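Local coordinates for methyl-accepting chemotaxis protein, putative (Geobacter sulfurreducens, PDB 3OOV) that probably takes part in chemotactic signalling, its crystallised fragment being a GAF domain of the kind that often senses small molecules, at residues A[34-40]-A[129-135]. Numbering follows the deposited sequence.
Sequences YERVNIL and VFAVDNR. With GOL (glycerol), chain C.
Arg-36, Asn-38 and Leu-40 pair antiparallel with Asp-133, Ala-131 and Val-129 through two backbone hydrogen bonds each, and the axes of 36-40 and 129-133 approach to 4.7 Å, their directions 164° apart. Beyond the Arg-36 and Asp-133 pair, Asn-134 continues the contact with its side chain: OD1 accepts from Glu-35 N at 2.8 Å, almost in line with its carbonyl, while the amide lies nearly parallel to the Tyr-34 ring. On the face of Val-37 and Ile-39, the non-hydrogen-bonded pair Ile-39 and Phe-130 lie side by side, with Ile-39 CG1 4.0 Å from the ring centroid in a CH-pi contact. Leu-28 of helix 17-31 packs on Val-37 and Phe-130, so this face of the antiparallel sheet of the GAF fold, in which 36-42 and 125-133 are the middle strands, is covered by that helix. The other face is polar near Asp-133. With CG of Asp-133 between the backbone N and the carbonyl carbon (chi1 77°), its carboxylate turns toward the Arg-36 side chain and is gripped side-on by Arg-135 NE and NH2; OD1 also accepts from Arg-135 N, closing an Asx turn. The guanidinium of Arg-36 stacks flat on that of Arg-135, centres 3.8 Å apart, a pairing of like charges probably eased by Asp-133 and by Glu-35, whose OE2 accepts from Arg-36 NE at 2.8 Å in a salt bridge. A glycerol, probably from the crystallisation liquor, donates from O3 to Asp-133 OD2 at 2.6 Å and accepts a weak bond from Asn-38 ND2.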
loop_
_atom_site.group_PDB
_atom_site.type_symbol
_atom_site.label_atom_id
_atom_site.label_comp_id
_atom_site.label_asym_id
_atom_site.label_seq_id
_atom_site.Cartn_x
_atom_site.Cartn_y
_atom_site.Cartn_z
ATOM N N TYR A 34 -16.718 -9.342 7.153
ATOM C CA TYR A 34 -15.969 -8.166 7.768
ATOM C C TYR A 34 -16.883 -7.453 8.700
ATOM O O TYR A 34 -18.032 -7.152 8.352
ATOM C CB TYR A 34 -15.415 -7.175 6.726
ATOM C CG TYR A 34 -14.382 -7.891 5.922
ATOM C CD1 TYR A 34 -13.146 -8.157 6.490
ATOM C CD2 TYR A 34 -14.693 -8.462 4.684
ATOM C CE1 TYR A 34 -12.201 -8.874 5.830
ATOM C CE2 TYR A 34 -13.744 -9.195 3.991
ATOM C CZ TYR A 34 -12.463 -9.365 4.578
ATOM O OH TYR A 34 -11.451 -10.097 3.966
ATOM N N GLU A 35 -16.370 -7.123 9.863
ATOM C CA GLU A 35 -17.188 -6.692 10.969
ATOM C C GLU A 35 -17.652 -5.210 10.807
ATOM O O GLU A 35 -18.794 -4.906 11.065
ATOM C CB GLU A 35 -16.304 -6.838 12.229
ATOM C CG GLU A 35 -17.055 -6.677 13.495
ATOM C CD GLU A 35 -16.179 -6.194 14.712
ATOM O OE1 GLU A 35 -15.104 -6.876 14.934
ATOM O OE2 GLU A 35 -16.625 -5.169 15.429
ATOM N N ARG A 36 -16.756 -4.300 10.410
ATOM C CA ARG A 36 -17.071 -2.897 10.218
ATOM C C ARG A 36 -16.613 -2.461 8.829
ATOM O O ARG A 36 -15.461 -2.689 8.454
ATOM C CB ARG A 36 -16.349 -2.047 11.272
ATOM C CG ARG A 36 -16.420 -2.597 12.623
ATOM C CD ARG A 36 -17.601 -2.108 13.428
ATOM N NE ARG A 36 -17.532 -2.609 14.801
ATOM C CZ ARG A 36 -17.848 -1.896 15.903
ATOM N NH1 ARG A 36 -18.239 -0.615 15.820
ATOM N NH2 ARG A 36 -17.756 -2.459 17.115
ATOM N N VAL A 37 -17.529 -1.909 8.049
ATOM C CA VAL A 37 -17.260 -1.501 6.687
ATOM C C VAL A 37 -17.807 -0.100 6.563
ATOM O O VAL A 37 -19.035 0.131 6.681
ATOM C CB VAL A 37 -17.864 -2.418 5.616
ATOM C CG1 VAL A 37 -17.560 -1.876 4.179
ATOM C CG2 VAL A 37 -17.282 -3.855 5.782
ATOM N N ASN A 38 -16.864 0.809 6.400
ATOM C CA ASN A 38 -17.155 2.238 6.356
ATOM C C ASN A 38 -16.806 2.759 4.954
ATOM O O ASN A 38 -15.740 2.413 4.372
ATOM C CB ASN A 38 -16.449 3.014 7.478
ATOM C CG ASN A 38 -16.843 2.498 8.869
ATOM O OD1 ASN A 38 -18.036 2.529 9.257
ATOM N ND2 ASN A 38 -15.846 1.958 9.618
ATOM N N ILE A 39 -17.732 3.498 4.366
ATOM C CA ILE A 39 -17.456 4.079 3.044
ATOM C C ILE A 39 -17.734 5.583 3.047
ATOM O O ILE A 39 -18.825 6.014 3.403
ATOM C CB ILE A 39 -18.253 3.397 1.919
ATOM C CG1 ILE A 39 -18.044 1.901 1.952
ATOM C CG2 ILE A 39 -17.870 4.008 0.486
ATOM C CD1 ILE A 39 -19.010 1.133 0.955
ATOM N N LEU A 40 -16.720 6.365 2.685
ATOM C CA LEU A 40 -16.773 7.825 2.707
ATOM C C LEU A 40 -16.432 8.325 1.320
ATOM O O LEU A 40 -15.510 7.771 0.680
ATOM C CB LEU A 40 -15.793 8.394 3.709
ATOM C CG LEU A 40 -16.063 7.854 5.156
ATOM C CD1 LEU A 40 -15.104 6.705 5.466
ATOM C CD2 LEU A 40 -15.945 8.915 6.263
ATOM N N VAL A 129 -13.109 6.447 0.003
ATOM C CA VAL A 129 -12.388 5.368 0.672
ATOM C C VAL A 129 -13.319 4.291 1.251
ATOM O O VAL A 129 -14.462 4.576 1.712
ATOM C CB VAL A 129 -11.383 5.888 1.831
ATOM C CG1 VAL A 129 -10.329 6.879 1.310
ATOM C CG2 VAL A 129 -12.118 6.555 2.980
ATOM N N PHE A 130 -12.821 3.049 1.256
ATOM C CA PHE A 130 -13.334 2.014 2.168
ATOM C C PHE A 130 -12.434 1.992 3.378
ATOM O O PHE A 130 -11.228 1.944 3.236
ATOM C CB PHE A 130 -13.239 0.652 1.517
ATOM C CG PHE A 130 -14.326 0.356 0.585
ATOM C CD1 PHE A 130 -14.503 1.114 -0.576
ATOM C CD2 PHE A 130 -15.180 -0.723 0.833
ATOM C CE1 PHE A 130 -15.530 0.813 -1.498
ATOM C CE2 PHE A 130 -16.215 -1.045 -0.066
ATOM C CZ PHE A 130 -16.398 -0.288 -1.253
ATOM N N ALA A 131 -13.000 2.052 4.581
ATOM C CA ALA A 131 -12.216 1.838 5.812
ATOM C C ALA A 131 -12.848 0.584 6.446
ATOM O O ALA A 131 -14.038 0.584 6.764
ATOM C CB ALA A 131 -12.377 3.069 6.752
ATOM N N VAL A 132 -12.056 -0.464 6.665
ATOM C CA VAL A 132 -12.572 -1.767 7.065
ATOM C C VAL A 132 -11.784 -2.269 8.304
ATOM O O VAL A 132 -10.556 -2.040 8.413
ATOM C CB VAL A 132 -12.528 -2.830 5.941
ATOM C CG1 VAL A 132 -13.129 -4.218 6.416
ATOM C CG2 VAL A 132 -13.322 -2.395 4.699
ATOM N N ASP A 133 -12.508 -2.876 9.261
ATOM C CA ASP A 133 -11.870 -3.470 10.430
ATOM C C ASP A 133 -12.644 -4.660 10.998
ATOM O O ASP A 133 -13.853 -4.799 10.759
ATOM C CB ASP A 133 -11.543 -2.438 11.519
ATOM C CG ASP A 133 -12.762 -2.025 12.306
ATOM O OD1 ASP A 133 -13.167 -2.848 13.173
ATOM O OD2 ASP A 133 -13.357 -0.916 12.045
ATOM N N ASN A 134 -11.902 -5.533 11.714
ATOM C CA ASN A 134 -12.498 -6.667 12.481
ATOM C C ASN A 134 -12.020 -6.441 13.949
ATOM O O ASN A 134 -11.314 -7.262 14.523
ATOM C CB ASN A 134 -11.931 -7.992 11.910
ATOM C CG ASN A 134 -12.615 -8.440 10.615
ATOM O OD1 ASN A 134 -13.764 -8.067 10.325
ATOM N ND2 ASN A 134 -11.926 -9.271 9.843
ATOM N N ARG A 135 -12.320 -5.286 14.514
ATOM C CA ARG A 135 -11.671 -4.898 15.767
ATOM C C ARG A 135 -11.957 -5.835 16.954
ATOM O O ARG A 135 -11.280 -5.741 17.941
ATOM C CB ARG A 135 -12.084 -3.477 16.158
ATOM C CG ARG A 135 -13.519 -3.370 16.763
ATOM C CD ARG A 135 -13.988 -1.868 16.862
ATOM N NE ARG A 135 -14.082 -1.244 15.539
ATOM C CZ ARG A 135 -14.565 -0.010 15.301
ATOM N NH1 ARG A 135 -14.948 0.750 16.295
ATOM N NH2 ARG A 135 -14.659 0.472 14.050
HETATM C C1 GOL C . -10.573 3.007 10.937
HETATM O O1 GOL C . -10.674 4.404 11.058
HETATM C C2 GOL C . -12.004 2.510 10.917
HETATM O O2 GOL C . -12.465 2.428 12.275
HETATM C C3 GOL C . -11.939 1.153 10.260
HETATM O O3 GOL C . -13.232 0.652 9.992
#